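Local structure of peridinin-chlorophyll A protein (Amphidinium carterae, 2C9E) at residues A13-A18 with E88-V93; A187-M192 with D262-V267; T225-L230 with P280-A285. The protein probably serves as a water-soluble light-harvesting antenna, capturing blue-green light with the peridinin and chlorophyll a molecules it binds. All blocks are in the same frame, centred on the assembly; numbering follows the deposited sequence.

Contact 1. Residues A13-A18 with E88-V93; sequences ATYPIA and EDFAAV. With DGD (digalactosyl diacyl glycerol (dgdg)), chain G.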
# COMPACT_ATOMS: atom_id res chain seq x y z
N ALA A 13 -4.31 21.38 -13.85
CA ALA A 13 -5.42 20.77 -14.53
C ALA A 13 -6.28 19.84 -13.68
O ALA A 13 -7.49 19.70 -13.94
CB ALA A 13 -4.88 20.01 -15.78
N THR A 14 -5.67 19.24 -12.66
CA THR A 14 -6.35 18.24 -11.86
C THR A 14 -6.93 18.65 -10.51
O THR A 14 -7.90 18.02 -10.03
CB THR A 14 -5.42 17.05 -11.65
OG1 THR A 14 -4.17 17.51 -11.11
CG2 THR A 14 -5.15 16.37 -12.96
N TYR A 15 -6.36 19.70 -9.92
CA TYR A 15 -6.80 20.16 -8.63
C TYR A 15 -8.29 20.40 -8.60
O TYR A 15 -8.95 19.94 -7.68
CB TYR A 15 -6.05 21.44 -8.20
CG TYR A 15 -6.28 21.77 -6.75
CD1 TYR A 15 -5.57 21.11 -5.74
CD2 TYR A 15 -7.28 22.68 -6.38
CE1 TYR A 15 -5.84 21.35 -4.39
CE2 TYR A 15 -7.57 22.93 -5.02
CZ TYR A 15 -6.85 22.26 -4.03
OH TYR A 15 -7.13 22.50 -2.70
N PRO A 16 -8.86 21.10 -9.60
CA PRO A 16 -10.32 21.35 -9.58
C PRO A 16 -11.15 20.07 -9.67
O PRO A 16 -12.27 19.99 -9.15
CB PRO A 16 -10.56 22.26 -10.81
CG PRO A 16 -9.24 22.91 -11.03
CD PRO A 16 -8.24 21.76 -10.77
N ILE A 17 -10.63 19.06 -10.35
CA ILE A 17 -11.34 17.77 -10.43
C ILE A 17 -11.22 17.09 -9.07
O ILE A 17 -12.19 16.52 -8.55
CB ILE A 17 -10.71 16.86 -11.53
CG1 ILE A 17 -10.88 17.55 -12.90
CG2 ILE A 17 -11.31 15.42 -11.42
CD1 ILE A 17 -10.18 16.85 -14.10
N ALA A 18 -10.02 17.14 -8.50
CA ALA A 18 -9.77 16.58 -7.17
C ALA A 18 -10.74 17.16 -6.11
O ALA A 18 -11.26 16.43 -5.23
CB ALA A 18 -8.33 16.86 -6.77
N GLU A 88 -0.86 23.89 -2.79
CA GLU A 88 0.56 23.80 -2.57
C GLU A 88 0.98 22.36 -2.28
O GLU A 88 1.85 21.83 -2.95
CB GLU A 88 0.95 24.71 -1.40
CG GLU A 88 2.40 24.61 -1.02
CD GLU A 88 2.77 25.50 0.15
OE1 GLU A 88 2.69 26.75 0.03
OE2 GLU A 88 3.13 24.92 1.20
N ASP A 89 0.37 21.73 -1.28
CA ASP A 89 0.73 20.35 -0.92
C ASP A 89 0.42 19.37 -2.06
O ASP A 89 1.19 18.43 -2.29
CB ASP A 89 0.01 19.88 0.37
CG ASP A 89 0.42 20.67 1.62
OD1 ASP A 89 1.41 21.42 1.56
OD2 ASP A 89 -0.26 20.54 2.66
N PHE A 90 -0.70 19.63 -2.75
CA PHE A 90 -1.14 18.84 -3.89
C PHE A 90 -0.10 18.86 -4.99
O PHE A 90 0.33 17.81 -5.46
CB PHE A 90 -2.44 19.37 -4.48
CG PHE A 90 -3.03 18.48 -5.56
CD1 PHE A 90 -3.66 17.28 -5.22
CD2 PHE A 90 -2.98 18.87 -6.92
CE1 PHE A 90 -4.26 16.46 -6.21
CE2 PHE A 90 -3.56 18.08 -7.92
CZ PHE A 90 -4.22 16.85 -7.56
N ALA A 91 0.26 20.06 -5.44
CA ALA A 91 1.26 20.19 -6.49
C ALA A 91 2.58 19.54 -6.08
O ALA A 91 3.24 18.94 -6.93
CB ALA A 91 1.49 21.68 -6.86
N ALA A 92 2.94 19.61 -4.80
CA ALA A 92 4.20 18.98 -4.33
C ALA A 92 4.10 17.43 -4.33
O ALA A 92 5.10 16.73 -4.52
CB ALA A 92 4.55 19.45 -2.92
N VAL A 93 2.90 16.90 -4.12
CA VAL A 93 2.77 15.44 -4.16
C VAL A 93 3.03 14.96 -5.59
O VAL A 93 3.74 13.98 -5.81
CB VAL A 93 1.36 14.97 -3.70
CG1 VAL A 93 1.10 13.49 -4.13
CG2 VAL A 93 1.29 15.08 -2.18
C1A DGD G . -3.63 3.82 -14.82
C2A DGD G . -3.89 3.44 -13.38
C3A DGD G . -3.14 2.13 -12.98
C4A DGD G . -3.06 1.97 -11.48
C5A DGD G . -1.78 1.27 -11.05
C6A DGD G . -1.77 0.93 -9.59
C7A DGD G . -1.68 2.15 -8.68
C8A DGD G . -2.16 1.85 -7.20
C9A DGD G . -0.96 1.87 -6.15
CAA DGD G . -0.86 3.19 -5.43
CBA DGD G . 0.20 3.34 -4.34
CCA DGD G . 0.10 2.43 -3.11
CDA DGD G . 1.19 2.88 -2.10
CEA DGD G . 1.22 2.10 -0.77
CFA DGD G . -0.02 2.33 0.15
CGA DGD G . 0.27 3.38 1.23
CHA DGD G . -0.99 3.96 1.87
CIA DGD G . -2.12 4.27 0.91
O1A DGD G . -3.20 2.93 -15.57
C1B DGD G . -5.13 8.39 -16.43
C2B DGD G . -4.64 9.56 -15.61
C3B DGD G . -5.79 10.40 -15.08
C4B DGD G . -6.36 11.31 -16.17
C5B DGD G . -6.82 12.65 -15.65
C6B DGD G . -8.33 12.75 -15.79
C7B DGD G . -9.01 13.00 -14.44
C8B DGD G . -8.07 13.58 -13.42
C9B DGD G . -7.96 12.74 -12.17
CAB DGD G . -8.22 13.63 -10.95
CBB DGD G . -7.96 12.91 -9.68
CCB DGD G . -7.32 13.84 -8.71
CDB DGD G . -5.96 13.34 -8.27
CEB DGD G . -4.90 13.99 -9.07
CFB DGD G . -4.63 13.27 -10.36
CGB DGD G . -4.05 11.89 -10.12
CHB DGD G . -4.05 11.08 -11.41
CIB DGD G . -5.29 10.18 -11.57
O1B DGD G . -6.36 8.25 -16.61
O1G DGD G . -4.36 4.74 -15.40
C1G DGD G . -4.02 4.98 -16.73
C2G DGD G . -4.86 6.18 -17.16
O2G DGD G . -4.31 7.36 -16.44
C3G DGD G . -4.75 6.32 -18.69
O3G DGD G . -5.63 5.26 -19.12
C1D DGD G . -5.58 4.99 -20.50
C2D DGD G . -6.19 3.57 -20.79
O2D DGD G . -5.39 2.57 -20.17
C3D DGD G . -6.15 3.34 -22.28
O3D DGD G . -6.69 2.04 -22.59
C4D DGD G . -6.87 4.47 -23.03
O4D DGD G . -8.25 4.46 -22.74
C5D DGD G . -6.31 5.80 -22.58
O5D DGD G . -7.13 7.10 -24.41
C6D DGD G . -7.26 6.90 -23.02
O6D DGD G . -6.36 5.98 -21.17
C1E DGD G . -8.43 7.14 -25.03
C2E DGD G . -8.32 6.55 -26.43
O2E DGD G . -7.90 5.17 -26.34
C3E DGD G . -7.23 7.40 -27.19
O3E DGD G . -7.14 6.98 -28.55
C4E DGD G . -7.65 8.86 -27.11
O4E DGD G . -8.96 8.99 -27.67
C5E DGD G . -7.71 9.27 -25.63
O6E DGD G . -8.83 8.52 -25.15
C6E DGD G . -8.02 10.76 -25.48
O5E DGD G . -6.87 11.56 -25.79
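F90 reaches from helix 87-102 to helix 2-18, where T14, Y15 and A18 meet it, and its side chain can be followed atom by atom. CB already lies against the tyrosine, 3.8 Å from Y15 CD1. Because CG stands anti to the backbone N (chi1 -173°), the ring is carried straight across to the other helix. CG and CD2 stay beside the tyrosine, with F90 CD2 3.6 Å from Y15 CD1. Here the edge of Y15 is turned to the face of F90 in a T-shaped stack, centroids 5.4 Å apart and planes at 77°. Y15, for its part, has its hydroxyl hydrogen-bonded to A85 O, which holds the far end of the tyrosine beside the chain just before helix 87-102. The helix segments, inclined at 121° with their axes 10.7 Å apart at closest approach, are bridged by these side chains without any hydrogen bond between them. Both helices belong to the all-helical fold of the peridinin-chlorophyll protein, whose helices surround pigment and lipid, and the phenylalanine belongs to pockets for each. Farther along its ring, F90 CE2 has T14 OG1 3.3 Å away at the edge, in the ring plane; that hydroxyl is satisfied by the carbonyl of F10 in its own helix. On the other branch F90 CE1 rests obliquely against A18 CB at 4.1 Å. At the tip of the phenylalanine, CZ meets an acyl chain of the galactolipid, 3.3 Å from DGD CEB, while A18 CB touches the same chain at CCB (3.7 Å).

Contact 2. Residues A187-M192 with D262-V267; sequences ATYPIM and DDFARV. With DGD (digalactosyl diacyl glycerol (dgdg)), chain K.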
# COMPACT_ATOMS: atom_id res chain seq x y z
N ALA A 187 2.96 -21.16 14.52
CA ALA A 187 1.62 -21.16 15.09
C ALA A 187 0.55 -20.52 14.18
O ALA A 187 -0.65 -20.83 14.30
CB ALA A 187 1.62 -20.45 16.44
N THR A 188 1.00 -19.62 13.29
CA THR A 188 0.06 -18.92 12.40
C THR A 188 -0.14 -19.60 11.05
O THR A 188 -1.22 -19.48 10.46
CB THR A 188 0.50 -17.45 12.18
OG1 THR A 188 1.88 -17.38 11.78
CG2 THR A 188 0.31 -16.66 13.45
N TYR A 189 0.86 -20.32 10.54
CA TYR A 189 0.70 -21.02 9.27
C TYR A 189 -0.61 -21.84 9.21
O TYR A 189 -1.37 -21.75 8.23
CB TYR A 189 1.90 -21.93 8.96
CG TYR A 189 1.90 -22.45 7.54
CD1 TYR A 189 1.17 -23.60 7.18
CD2 TYR A 189 2.57 -21.75 6.52
CE1 TYR A 189 1.10 -24.03 5.83
CE2 TYR A 189 2.52 -22.15 5.19
CZ TYR A 189 1.78 -23.29 4.85
OH TYR A 189 1.70 -23.63 3.52
N PRO A 190 -0.92 -22.63 10.27
CA PRO A 190 -2.17 -23.43 10.26
C PRO A 190 -3.45 -22.61 10.27
O PRO A 190 -4.54 -23.11 9.97
CB PRO A 190 -2.05 -24.30 11.51
CG PRO A 190 -0.53 -24.30 11.79
CD PRO A 190 -0.12 -22.91 11.47
N ILE A 191 -3.35 -21.36 10.66
CA ILE A 191 -4.50 -20.46 10.64
C ILE A 191 -4.55 -19.86 9.22
O ILE A 191 -5.60 -19.80 8.58
CB ILE A 191 -4.31 -19.33 11.69
CG1 ILE A 191 -4.15 -19.98 13.06
CG2 ILE A 191 -5.44 -18.35 11.62
CD1 ILE A 191 -4.06 -19.03 14.25
N MET A 192 -3.39 -19.41 8.74
CA MET A 192 -3.25 -18.85 7.40
C MET A 192 -3.75 -19.84 6.37
O MET A 192 -4.56 -19.46 5.50
CB MET A 192 -1.77 -18.50 7.14
CG MET A 192 -1.43 -17.87 5.79
SD MET A 192 -1.51 -19.04 4.45
CE MET A 192 0.01 -19.95 4.81
N ASP A 262 8.12 -22.05 3.84
CA ASP A 262 9.38 -21.29 3.91
C ASP A 262 9.21 -19.81 3.58
O ASP A 262 9.80 -18.92 4.22
CB ASP A 262 10.42 -21.89 2.94
CG ASP A 262 11.21 -23.04 3.56
OD1 ASP A 262 11.27 -23.09 4.82
OD2 ASP A 262 11.77 -23.88 2.79
N ASP A 263 8.44 -19.54 2.53
CA ASP A 263 8.16 -18.15 2.12
C ASP A 263 7.47 -17.37 3.25
O ASP A 263 7.87 -16.25 3.58
CB ASP A 263 7.27 -18.19 0.88
CG ASP A 263 8.00 -18.78 -0.32
OD1 ASP A 263 9.26 -18.80 -0.31
OD2 ASP A 263 7.33 -19.21 -1.28
N PHE A 264 6.46 -18.00 3.85
CA PHE A 264 5.70 -17.44 4.97
C PHE A 264 6.63 -17.06 6.14
O PHE A 264 6.53 -15.98 6.72
CB PHE A 264 4.63 -18.47 5.40
CG PHE A 264 3.68 -17.96 6.44
CD1 PHE A 264 2.72 -17.00 6.12
CD2 PHE A 264 3.72 -18.45 7.75
CE1 PHE A 264 1.82 -16.53 7.09
CE2 PHE A 264 2.83 -18.00 8.74
CZ PHE A 264 1.88 -17.04 8.42
N ALA A 265 7.54 -17.96 6.49
CA ALA A 265 8.50 -17.70 7.58
C ALA A 265 9.39 -16.52 7.24
O ALA A 265 9.64 -15.64 8.09
CB ALA A 265 9.40 -18.98 7.83
N ARG A 266 9.89 -16.53 6.01
CA ARG A 266 10.76 -15.44 5.56
C ARG A 266 10.03 -14.09 5.64
O ARG A 266 10.61 -13.10 6.05
CB ARG A 266 11.30 -15.73 4.14
CG ARG A 266 12.81 -16.05 4.13
CD ARG A 266 13.30 -16.55 2.75
NE ARG A 266 12.37 -17.57 2.24
CZ ARG A 266 12.48 -18.21 1.09
NH1 ARG A 266 13.49 -17.96 0.26
NH2 ARG A 266 11.57 -19.13 0.76
N VAL A 267 8.74 -14.07 5.27
CA VAL A 267 7.96 -12.83 5.37
C VAL A 267 7.86 -12.38 6.82
O VAL A 267 8.09 -11.20 7.12
CB VAL A 267 6.49 -12.98 4.82
CG1 VAL A 267 5.61 -11.78 5.30
CG2 VAL A 267 6.50 -13.02 3.33
C1A DGD K . -4.00 -5.34 14.21
C2A DGD K . -3.76 -5.11 12.71
C3A DGD K . -4.31 -3.78 12.20
C4A DGD K . -3.47 -2.57 12.66
C5A DGD K . -3.76 -1.33 11.81
C6A DGD K . -2.61 -0.76 10.96
C7A DGD K . -1.70 -1.77 10.26
C8A DGD K . -1.51 -1.46 8.74
C9A DGD K . -0.89 -2.69 8.03
CAA DGD K . -1.90 -3.63 7.37
CBA DGD K . -1.58 -3.97 5.87
CCA DGD K . -0.15 -3.56 5.36
CDA DGD K . -0.26 -2.35 4.41
CEA DGD K . 1.00 -2.02 3.68
CFA DGD K . 1.17 -2.64 2.27
CGA DGD K . 2.28 -1.84 1.49
CHA DGD K . 2.27 -2.08 -0.03
CIA DGD K . 0.87 -1.90 -0.68
O1A DGD K . -5.11 -4.99 14.69
C1B DGD K . -3.32 -9.48 16.10
C2B DGD K . -2.59 -10.65 16.79
C3B DGD K . -2.97 -12.00 16.18
C4B DGD K . -2.29 -13.19 16.87
C5B DGD K . -2.47 -14.49 16.08
C6B DGD K . -3.96 -14.85 15.81
C7B DGD K . -4.14 -15.50 14.45
C8B DGD K . -3.52 -14.67 13.31
C9B DGD K . -3.39 -15.53 12.05
CAB DGD K . -3.34 -14.70 10.73
CBB DGD K . -3.18 -15.56 9.51
CCB DGD K . -1.74 -15.79 9.08
CDB DGD K . -0.95 -14.51 8.86
CEB DGD K . -0.15 -14.10 10.13
CFB DGD K . -0.15 -12.59 10.20
CGB DGD K . -0.09 -12.06 11.54
CHB DGD K . -1.43 -11.89 12.15
CIB DGD K . -1.26 -11.10 13.43
O1B DGD K . -3.38 -9.43 14.84
O1G DGD K . -3.29 -6.39 14.75
C1G DGD K . -3.42 -6.61 16.14
C2G DGD K . -4.63 -7.55 16.29
O2G DGD K . -4.27 -8.86 16.79
C3G DGD K . -5.63 -6.93 17.28
O3G DGD K . -4.92 -6.71 18.52
C1D DGD K . -5.39 -7.48 19.62
C2D DGD K . -4.36 -7.26 20.74
O2D DGD K . -3.08 -7.76 20.34
C3D DGD K . -4.85 -8.01 21.99
O3D DGD K . -3.95 -7.78 23.07
C4D DGD K . -6.25 -7.51 22.38
O4D DGD K . -6.16 -6.17 22.86
C5D DGD K . -7.17 -7.55 21.14
O5D DGD K . -9.13 -7.90 22.39
C6D DGD K . -8.52 -6.98 21.52
O6D DGD K . -6.64 -6.81 20.05
C1E DGD K . -9.47 -7.24 23.62
C2E DGD K . -9.83 -8.31 24.68
O2E DGD K . -8.73 -9.22 24.83
C3E DGD K . -11.04 -9.12 24.20
O3E DGD K . -11.53 -9.93 25.27
C4E DGD K . -12.18 -8.22 23.60
O4E DGD K . -12.91 -7.57 24.64
C5E DGD K . -11.57 -7.16 22.64
O6E DGD K . -10.58 -6.37 23.33
C6E DGD K . -12.67 -6.24 22.08
O5E DGD K . -12.17 -5.31 21.13
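Y189 and F264 bring their CA atoms to 7.5 Å of each other where the segments of helix 176-192 and helix 261-276 are inclined at 121°, their axes 10.8 Å apart. The F264 ring spans that distance. It receives the edge of Y189 on a face in an offset edge-to-face stack, the planes at 82°. The nearest side-chain atoms of this pair are Y189 CD2 and F264 CD2, 3.7 Å apart. T188 OG1 approaches in the plane of the phenylalanine, at its edge, 3.2 Å from F264 CE2, and finds its hydrogen-bond partner in F184 O. This is the helix-to-helix packing of an all-alpha antenna protein that wraps its pigments. The first helix is kinked at P190, which has no N-H to donate; neither it nor I191 bonds to the preceding turn, and T188 O takes both I191 N and M192 N. M192 adds a Met-aromatic contact, its SD 5.4 Å from the centroid of the F264 ring and oblique to it. Bends at chi2 and at chi3 (-74°) fold the chain back, and CE ends over one face of Y189, toward its rim. M192 CG meanwhile touches F264 CE1 at 3.7 Å. Replacing F264 by an alanine would probably leave the edge of Y189 without its stacking face and M192 CG and SD without the ring they pack against, opening a gap between the helices beside the lipid. That lipid, a digalactosyl diacylglycerol, runs an acyl chain along the contact: its CCB lies 3.3 Å from M192 CB, and its CDB is 3.8 Å from F264 CZ.

Contact 3. Residues T225-L230 with P280-A285; sequences TLEVAL and PAKFKA. With PID (peridinin), chain I.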
# COMPACT_ATOMS: atom_id res chain seq x y z
N THR A 225 0.43 6.07 9.61
CA THR A 225 1.09 4.89 9.05
C THR A 225 2.28 5.32 8.18
O THR A 225 3.36 4.71 8.20
CB THR A 225 0.06 4.07 8.23
OG1 THR A 225 -0.98 3.62 9.11
CG2 THR A 225 0.66 2.84 7.61
N LEU A 226 2.08 6.35 7.37
CA LEU A 226 3.16 6.82 6.54
C LEU A 226 4.29 7.35 7.47
O LEU A 226 5.44 7.07 7.26
CB LEU A 226 2.66 7.94 5.62
CG LEU A 226 1.67 7.50 4.56
CD1 LEU A 226 1.63 8.61 3.49
CD2 LEU A 226 2.09 6.12 3.94
N GLU A 227 3.89 8.10 8.49
CA GLU A 227 4.77 8.71 9.49
C GLU A 227 5.60 7.57 10.07
O GLU A 227 6.82 7.66 10.09
CB GLU A 227 3.89 9.43 10.54
CG GLU A 227 4.56 10.14 11.73
CD GLU A 227 3.54 10.54 12.87
OE1 GLU A 227 2.41 11.03 12.58
OE2 GLU A 227 3.88 10.38 14.07
N VAL A 228 4.96 6.49 10.54
CA VAL A 228 5.71 5.33 11.07
C VAL A 228 6.66 4.74 10.01
O VAL A 228 7.80 4.36 10.32
CB VAL A 228 4.77 4.21 11.55
CG1 VAL A 228 5.48 2.91 11.62
CG2 VAL A 228 4.24 4.55 12.91
N ALA A 229 6.20 4.69 8.76
CA ALA A 229 7.02 4.14 7.72
C ALA A 229 8.29 4.98 7.53
O ALA A 229 9.36 4.44 7.27
CB ALA A 229 6.25 4.05 6.42
N LEU A 230 8.19 6.30 7.66
CA LEU A 230 9.39 7.13 7.46
C LEU A 230 10.46 6.94 8.55
O LEU A 230 11.61 7.26 8.32
CB LEU A 230 9.02 8.61 7.33
CG LEU A 230 8.71 9.28 5.97
CD1 LEU A 230 9.17 8.49 4.80
CD2 LEU A 230 7.26 9.56 5.89
N PRO A 280 8.87 2.79 18.08
CA PRO A 280 8.05 1.87 18.87
C PRO A 280 6.70 2.39 19.35
O PRO A 280 5.67 1.67 19.26
CB PRO A 280 8.95 1.52 20.06
CG PRO A 280 10.33 1.72 19.54
CD PRO A 280 10.20 2.97 18.71
N ALA A 281 6.69 3.61 19.89
CA ALA A 281 5.43 4.15 20.39
C ALA A 281 4.55 4.47 19.20
O ALA A 281 3.35 4.24 19.25
CB ALA A 281 5.65 5.43 21.29
N LYS A 282 5.14 4.98 18.13
CA LYS A 282 4.36 5.30 16.97
C LYS A 282 3.82 4.05 16.32
O LYS A 282 2.65 4.02 15.95
CB LYS A 282 5.18 6.12 15.98
CG LYS A 282 5.09 7.59 16.33
CD LYS A 282 5.94 8.50 15.48
CE LYS A 282 5.98 9.89 16.14
NZ LYS A 282 6.38 10.93 15.17
N PHE A 283 4.64 3.02 16.19
CA PHE A 283 4.18 1.79 15.58
C PHE A 283 3.06 1.21 16.43
O PHE A 283 1.94 0.99 15.94
CB PHE A 283 5.32 0.81 15.44
CG PHE A 283 4.99 -0.39 14.62
CD1 PHE A 283 4.31 -1.48 15.18
CD2 PHE A 283 5.30 -0.42 13.28
CE1 PHE A 283 3.95 -2.57 14.41
CE2 PHE A 283 4.94 -1.51 12.48
CZ PHE A 283 4.26 -2.59 13.05
N LYS A 284 3.35 1.01 17.70
CA LYS A 284 2.38 0.48 18.63
C LYS A 284 1.03 1.16 18.52
O LYS A 284 -0.02 0.50 18.54
CB LYS A 284 2.83 0.65 20.06
CG LYS A 284 2.03 -0.24 21.00
CD LYS A 284 2.27 0.16 22.45
CE LYS A 284 1.69 -0.84 23.46
NZ LYS A 284 2.82 -1.27 24.37
N ALA A 285 1.08 2.48 18.42
CA ALA A 285 -0.12 3.30 18.35
C ALA A 285 -1.00 3.07 17.12
O ALA A 285 -2.16 3.44 17.15
CB ALA A 285 0.25 4.81 18.47
C1 PID I . -1.79 -4.78 23.86
C2 PID I . -2.01 -5.52 25.19
C3 PID I . -0.67 -5.87 25.84
C4 PID I . 0.10 -6.79 24.88
C5 PID I . 0.48 -6.13 23.55
C6 PID I . -0.58 -5.16 23.00
C7 PID I . -0.67 -5.09 21.61
C8 PID I . -0.36 -4.00 20.79
C9 PID I . -0.46 -4.00 19.39
C10 PID I . -0.89 -5.03 18.56
C11 PID I . -0.01 -3.03 18.59
C12 PID I . -0.10 -3.43 17.31
C13 PID I . 0.38 -2.71 16.22
C14 PID I . 0.33 -3.05 14.87
C15 PID I . 0.90 -2.18 13.94
C16 PID I . 0.96 -2.40 12.57
C17 PID I . 1.63 -1.50 11.74
C18 PID I . 1.74 -1.71 10.36
C19 PID I . 2.45 -0.85 9.53
C20 PID I . 2.56 -1.09 8.16
C21 PID I . 3.28 -0.31 7.27
C22 PID I . 3.29 -0.66 5.91
C23 PID I . 3.93 -0.04 4.96
C24 PID I . 4.56 0.54 3.97
C25 PID I . 5.97 0.14 3.50
C26 PID I . 6.88 1.37 3.47
C27 PID I . 6.26 2.56 2.70
C28 PID I . 4.86 2.90 3.24
C29 PID I . 3.90 1.70 3.20
C30 PID I . 8.22 3.89 2.30
C31 PID I . 9.05 5.13 2.64
CM1 PID I . -3.09 -4.31 23.20
CM2 PID I . 0.71 -7.29 22.58
CM3 PID I . 1.80 -5.38 23.73
CM4 PID I . -0.25 -4.40 14.41
CM5 PID I . 4.03 0.93 7.76
CM6 PID I . 6.60 -0.89 4.43
CM7 PID I . 5.87 -0.47 2.10
CM8 PID I . 2.57 2.11 3.83
O1 PID I . -0.65 -3.93 23.74
O2 PID I . -0.93 -6.60 27.05
O3 PID I . -1.50 -6.03 18.90
O4 PID I . -0.65 -4.68 17.26
O5 PID I . 3.70 1.29 1.85
O6 PID I . 7.05 3.74 2.97
O7 PID I . 8.62 3.08 1.46
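Helices 215-231 and 280-285 both contribute to peridinin pockets in the all-helical shell around the pigments, and V228 of the first packs against F283 and K282 of the second. The two segments run roughly antiparallel, at 147°, with axes 9.4 Å apart. V228 is the wedge between them. With CG1 anti to its backbone N (chi1 160°), the valine points that methyl at the aromatic ring, 3.7 Å from F283 CD2, and lays CG2 on the backbone of the facing helix, 3.5 Å from K282 C. Toward the outside, a salt bridge closes the same gap: K282 NZ donates to E227 OE2 over 2.8 Å. The ammonium comes from the anti side of the carboxylate, 33° out of its plane, and the extended lysine meets the glutamate at about a right angle. E227 also lies near the magnesium site, its side chain about 5 Å from that of D223, so the neighbouring cation may add to the field around the carboxylate. Toward the inside, F283 belongs to the pockets of more than one peridinin. L226, on another side of helix 215-231, touches chlorophyll a. A229 CB sits 3.6 Å from peridinin O6, and the conjugated chain of this carotenoid passes close to the far end of the F283 side chain, with F283 CE1 3.1 Å from C15 and F283 CZ 3.1 Å from C17.

In the fold
From the N terminus, segment 13-18 of helix 2-18 is met again by segment 88-93 of helix 87-102, with 69 residues between them, so contact 1 closes a loop holding helices 28-39, 41-55 and 60-77. It is complete before contact 2 opens. Contact 2 closes a loop of the same length between helices 176-192 and 261-276. Contact 3 starts inside that loop and ends beyond it, on helix 280-285, so the two cross rather than nest, and interlock four helices, of which 261-276 and 280-285 follow each other in the chain. Contacts 1 and 2 lie on opposite sides of the chain's centre, their centres 42 Å apart; contact 3 touches neither, its centre 24 Å from that of contact 2.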